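Glutathione s-transferase (Agrobacterium tumefaciens, PDB 2YCD) probably conjugates glutathione to electrophilic compounds, a reaction that may serve herbicide detoxification in this soil bacterium. Local coordinates at residues 109-114 and 173-178; 167-172 and 180-185. All blocks are in the same frame, centred on the assembly; numbering follows the deposited sequence.

Contact 1. Residues 109-114 and 173-178; sequences ARTVAW and SFSAAD
The N-terminal capping box of helix 176-185 packs against helix 105-135 where Ser175 and Ala177 meet Thr111 and Trp114. Ser175 occupies the N-cap position, and its hydroxyl stands between its own backbone N and carbonyl carbon (chi1 77°), which swings OG in front of the first turn to accept from Ala177 N at 3.0 Å. The return bond completes the box: Ser175 N donates over 2.9 Å to the lone pair of Asp178 OD2 that faces away from OD1, with an N-H...O angle of 143°. Serine suits the cap because its hydroxyl, one carbon from the backbone, can fold back onto the amide N-H two residues on; aspartate suits the third position beyond it because its carboxylate can turn back to the cap amide, and its charge is probably favoured by the helix N-terminus. Asp178 OD1 is bonded separately, to Tyr203 OH.

This Ser-x-x-Asp sequence is the N-capping box known across the glutathione transferase family at the start of the buried core helix of the C-terminal domain. Phe174, just before the cap, touches Ile179, consistent with the hydrophobic staple that accompanies such a box. On the facing helix, Thr111 directs its methyl at the cap: CG2, anti to the backbone N, comes within 3.3 Å of Ser175 OG and 3.6 Å of Ser175 CB. Its hydroxyl turns back along its own helix to bond Arg107 O, so the apolar branch makes the contact. Two residues past the cap, the Ala177 methyl fits between the helices, 3.5 Å from Trp114 CB and 3.6 Å from Thr111 O; so small a side chain lets the backbones approach to 5.4 Å between Ala177 CA and Trp114 CA. The Trp114 indole itself leads away, meeting Trp163 and, edge-to-face, Phe84 of the second subunit.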
# COMPACT_ATOMS: atom_id res chain seq x y z
N ALA A 109 7.89 -7.75 -12.47
CA ALA A 109 7.19 -6.48 -12.38
C ALA A 109 5.70 -6.70 -12.11
O ALA A 109 5.09 -5.94 -11.34
CB ALA A 109 7.41 -5.67 -13.67
N ARG A 110 5.10 -7.71 -12.73
CA ARG A 110 3.70 -8.01 -12.48
C ARG A 110 3.48 -8.55 -11.06
O ARG A 110 2.44 -8.29 -10.44
CB ARG A 110 3.14 -8.97 -13.53
CG ARG A 110 3.18 -8.36 -14.93
CD ARG A 110 2.22 -9.09 -15.86
NE ARG A 110 2.61 -10.48 -16.02
CZ ARG A 110 3.41 -10.93 -16.98
NH1 ARG A 110 3.91 -10.09 -17.88
NH2 ARG A 110 3.72 -12.22 -17.05
N THR A 111 4.44 -9.31 -10.53
CA THR A 111 4.35 -9.81 -9.17
C THR A 111 4.33 -8.62 -8.20
O THR A 111 3.51 -8.58 -7.26
CB THR A 111 5.53 -10.74 -8.86
OG1 THR A 111 5.53 -11.82 -9.80
CG2 THR A 111 5.40 -11.33 -7.45
N VAL A 112 5.20 -7.64 -8.44
CA VAL A 112 5.22 -6.43 -7.62
C VAL A 112 3.89 -5.66 -7.74
O VAL A 112 3.37 -5.16 -6.74
CB VAL A 112 6.45 -5.55 -7.99
CG1 VAL A 112 6.39 -4.18 -7.32
CG2 VAL A 112 7.75 -6.29 -7.62
N ALA A 113 3.31 -5.58 -8.95
CA ALA A 113 1.97 -5.00 -9.08
C ALA A 113 0.97 -5.66 -8.10
O ALA A 113 0.21 -4.97 -7.42
CB ALA A 113 1.47 -5.07 -10.53
N TRP A 114 0.97 -6.99 -8.04
CA TRP A 114 0.02 -7.69 -7.18
C TRP A 114 0.33 -7.52 -5.69
O TRP A 114 -0.59 -7.51 -4.88
CB TRP A 114 -0.12 -9.17 -7.59
CG TRP A 114 -1.03 -9.31 -8.78
CD1 TRP A 114 -0.67 -9.64 -10.05
CD2 TRP A 114 -2.44 -9.06 -8.81
NE1 TRP A 114 -1.79 -9.64 -10.87
CE2 TRP A 114 -2.89 -9.30 -10.12
CE3 TRP A 114 -3.38 -8.73 -7.83
CZ2 TRP A 114 -4.24 -9.15 -10.49
CZ3 TRP A 114 -4.71 -8.57 -8.19
CH2 TRP A 114 -5.13 -8.80 -9.50
N SER A 173 3.93 -18.89 -10.59
CA SER A 173 4.34 -19.63 -9.41
C SER A 173 4.00 -18.87 -8.13
O SER A 173 3.88 -17.64 -8.15
CB SER A 173 5.85 -19.89 -9.45
OG SER A 173 6.19 -20.71 -10.55
N PHE A 174 3.86 -19.60 -7.04
CA PHE A 174 3.65 -18.98 -5.74
C PHE A 174 4.66 -17.85 -5.54
O PHE A 174 5.84 -18.00 -5.87
CB PHE A 174 3.79 -20.03 -4.63
CG PHE A 174 3.58 -19.46 -3.25
CD1 PHE A 174 2.30 -19.31 -2.73
CD2 PHE A 174 4.67 -19.06 -2.49
CE1 PHE A 174 2.13 -18.76 -1.46
CE2 PHE A 174 4.49 -18.53 -1.23
CZ PHE A 174 3.23 -18.37 -0.72
N SER A 175 4.20 -16.72 -5.00
CA SER A 175 5.08 -15.55 -4.84
C SER A 175 4.77 -14.73 -3.60
O SER A 175 3.78 -14.96 -2.89
CB SER A 175 4.96 -14.63 -6.07
OG SER A 175 3.77 -13.87 -6.01
N ALA A 176 5.62 -13.73 -3.37
CA ALA A 176 5.36 -12.75 -2.33
C ALA A 176 4.00 -12.06 -2.49
O ALA A 176 3.42 -11.62 -1.49
CB ALA A 176 6.47 -11.71 -2.30
N ALA A 177 3.49 -11.95 -3.72
CA ALA A 177 2.16 -11.36 -3.88
C ALA A 177 1.10 -12.22 -3.21
O ALA A 177 0.14 -11.71 -2.62
CB ALA A 177 1.82 -11.14 -5.37
N ASP A 178 1.25 -13.55 -3.31
CA ASP A 178 0.26 -14.42 -2.71
C ASP A 178 0.33 -14.36 -1.19
O ASP A 178 -0.71 -14.42 -0.52
CB ASP A 178 0.41 -15.87 -3.22
CG ASP A 178 0.31 -15.95 -4.73
OD1 ASP A 178 -0.78 -15.68 -5.29
OD2 ASP A 178 1.35 -16.26 -5.33

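Contact 2. Residues 167-172 and 180-185; sequences REWLEG and LMICVL
The irregular backbone of 167-172 runs past one side of helix 176-185, coming nearest where Leu170 CA lies 8.9 Å from Met181 CA, a gap filled by side chains alone. In the C-terminal helical domain of this glutathione transferase, the loop follows helix 142-164 and leads into helix 176-185, so the chain folds back to pack its own connection onto the helix that comes next. Leu170 and Met181 point at each other from the two backbones, and their side chains cross at about a right angle. The Leu170 CD1 methyl does the touching, 3.8 Å from Met181 CB and 4.1 Å from Met181 CE. Methionine can offer both ends of its side chain to one methyl because it is bent at chi2 (71°) and chi3 (76°), which curls CE back toward the leucine. Branched leucine suits the loop side: it spreads over Trp163 and Leu164 of helix 142-164 as well.

Beside this pair, Trp169 and Ile182 make a looser apolar contact. The indole lies with one face over Glu168 CG, which sits 3.4 Å above the ring plane toward its rim, while Gly172 O lies in the plane at the ring's edge. A long, flat tryptophan bridges the distance from loop to helix, and Tyr203 of helix 198-208 packs against all four of these side chains. Extended isoleucine supplies the reach from the helix: with the chain stretched at chi2 (169°), its CD1 reaches the ring edge, near the indole plane, 4.1 Å from Trp169 CZ3.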
# COMPACT_ATOMS: atom_id res chain seq x y z
N ARG A 167 -6.64 -19.70 -11.95
CA ARG A 167 -5.21 -19.62 -11.64
C ARG A 167 -4.92 -20.22 -10.26
O ARG A 167 -5.69 -19.99 -9.32
CB ARG A 167 -4.74 -18.16 -11.65
CG ARG A 167 -4.81 -17.44 -13.00
CD ARG A 167 -4.61 -15.94 -12.84
NE ARG A 167 -4.73 -15.22 -14.10
CZ ARG A 167 -3.71 -14.68 -14.76
NH1 ARG A 167 -2.48 -14.75 -14.27
NH2 ARG A 167 -3.93 -14.04 -15.90
N GLU A 168 -3.82 -20.96 -10.14
CA GLU A 168 -3.39 -21.46 -8.84
C GLU A 168 -2.96 -20.29 -7.96
O GLU A 168 -3.38 -20.20 -6.81
CB GLU A 168 -2.24 -22.47 -8.99
CG GLU A 168 -1.96 -23.24 -7.71
CD GLU A 168 -0.77 -24.19 -7.84
OE1 GLU A 168 -0.14 -24.21 -8.91
OE2 GLU A 168 -0.47 -24.89 -6.85
N TRP A 169 -2.15 -19.39 -8.53
CA TRP A 169 -1.59 -18.24 -7.81
C TRP A 169 -1.78 -17.00 -8.67
O TRP A 169 -2.19 -17.08 -9.83
CB TRP A 169 -0.11 -18.47 -7.48
CG TRP A 169 0.15 -19.77 -6.76
CD1 TRP A 169 0.83 -20.86 -7.25
CD2 TRP A 169 -0.28 -20.13 -5.44
NE1 TRP A 169 0.86 -21.85 -6.30
CE2 TRP A 169 0.17 -21.44 -5.19
CE3 TRP A 169 -1.00 -19.47 -4.43
CZ2 TRP A 169 -0.05 -22.10 -3.98
CZ3 TRP A 169 -1.25 -20.13 -3.23
CH2 TRP A 169 -0.77 -21.44 -3.02
N LEU A 170 -1.49 -15.83 -8.10
CA LEU A 170 -1.71 -14.57 -8.83
C LEU A 170 -0.85 -14.40 -10.09
O LEU A 170 -1.34 -13.90 -11.11
CB LEU A 170 -1.54 -13.37 -7.90
CG LEU A 170 -2.60 -13.19 -6.81
CD1 LEU A 170 -2.08 -12.24 -5.75
CD2 LEU A 170 -3.96 -12.72 -7.32
N GLU A 171 0.44 -14.75 -10.01
CA GLU A 171 1.36 -14.56 -11.15
C GLU A 171 2.22 -15.80 -11.38
O GLU A 171 3.40 -15.83 -11.01
CB GLU A 171 2.26 -13.33 -10.95
CG GLU A 171 3.31 -13.08 -12.06
CD GLU A 171 2.73 -13.04 -13.46
OE1 GLU A 171 1.67 -12.40 -13.68
OE2 GLU A 171 3.33 -13.66 -14.37
N GLY A 172 1.64 -16.82 -11.98
CA GLY A 172 2.38 -18.05 -12.25
C GLY A 172 2.66 -18.80 -10.97
O GLY A 172 1.74 -19.29 -10.31
N LEU A 180 1.09 -11.72 0.63
CA LEU A 180 0.41 -10.49 1.06
C LEU A 180 -1.09 -10.55 0.81
O LEU A 180 -1.90 -10.17 1.68
CB LEU A 180 1.03 -9.27 0.38
CG LEU A 180 2.48 -8.98 0.78
CD1 LEU A 180 3.05 -7.87 -0.10
CD2 LEU A 180 2.60 -8.61 2.28
N MET A 181 -1.48 -11.08 -0.35
CA MET A 181 -2.90 -11.14 -0.68
C MET A 181 -3.68 -12.11 0.21
O MET A 181 -4.79 -11.78 0.67
CB MET A 181 -3.09 -11.53 -2.15
CG MET A 181 -4.57 -11.47 -2.62
SD MET A 181 -5.20 -9.77 -2.76
CE MET A 181 -4.41 -9.25 -4.30
N ILE A 182 -3.12 -13.28 0.48
CA ILE A 182 -3.79 -14.24 1.33
C ILE A 182 -3.90 -13.74 2.77
O ILE A 182 -4.93 -13.89 3.41
CB ILE A 182 -3.17 -15.63 1.20
CG1 ILE A 182 -3.54 -16.18 -0.18
CG2 ILE A 182 -3.68 -16.59 2.30
CD1 ILE A 182 -2.79 -17.44 -0.61
N CYS A 183 -2.85 -13.11 3.29
CA CYS A 183 -2.94 -12.58 4.65
C CYS A 183 -3.98 -11.48 4.77
O CYS A 183 -4.68 -11.40 5.79
CB CYS A 183 -1.57 -12.12 5.16
SG CYS A 183 -0.40 -13.48 5.48
N VAL A 184 -4.11 -10.66 3.73
CA VAL A 184 -5.17 -9.63 3.68
C VAL A 184 -6.57 -10.30 3.65
O VAL A 184 -7.47 -9.95 4.43
CB VAL A 184 -4.93 -8.67 2.47
CG1 VAL A 184 -6.19 -7.91 2.06
CG2 VAL A 184 -3.76 -7.69 2.77
N LEU A 185 -6.75 -11.26 2.75
CA LEU A 185 -8.06 -11.91 2.60
C LEU A 185 -8.48 -12.65 3.86
O LEU A 185 -9.68 -12.74 4.15
CB LEU A 185 -8.04 -12.88 1.41
CG LEU A 185 -7.99 -12.23 0.03
CD1 LEU A 185 -7.74 -13.28 -1.03
CD2 LEU A 185 -9.28 -11.48 -0.26

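How the contacts relate
Contacts 1 and 2 share helix 176-185: the first joins its capped N-terminus to helix 105-135, the second packs the preceding loop on its second turn, at Met181 and Ile182. Their centres are 8 Å apart, and their segments alternate along the chain. Asp178 of the capping box also ties down the loop, its OD1 lying 2.9 Å from Leu170 N in a probable hydrogen bond. A salt bridge of 3.1 Å between Arg110 NH2 and Glu171 OE2 joins helix 105-135 to the same loop. Neither contact touches the ligand: the side chains of Trp114 and Met181, which touch each other, are about 10 Å and 11 Å from bound S-(p-nitrobenzyl)glutathione.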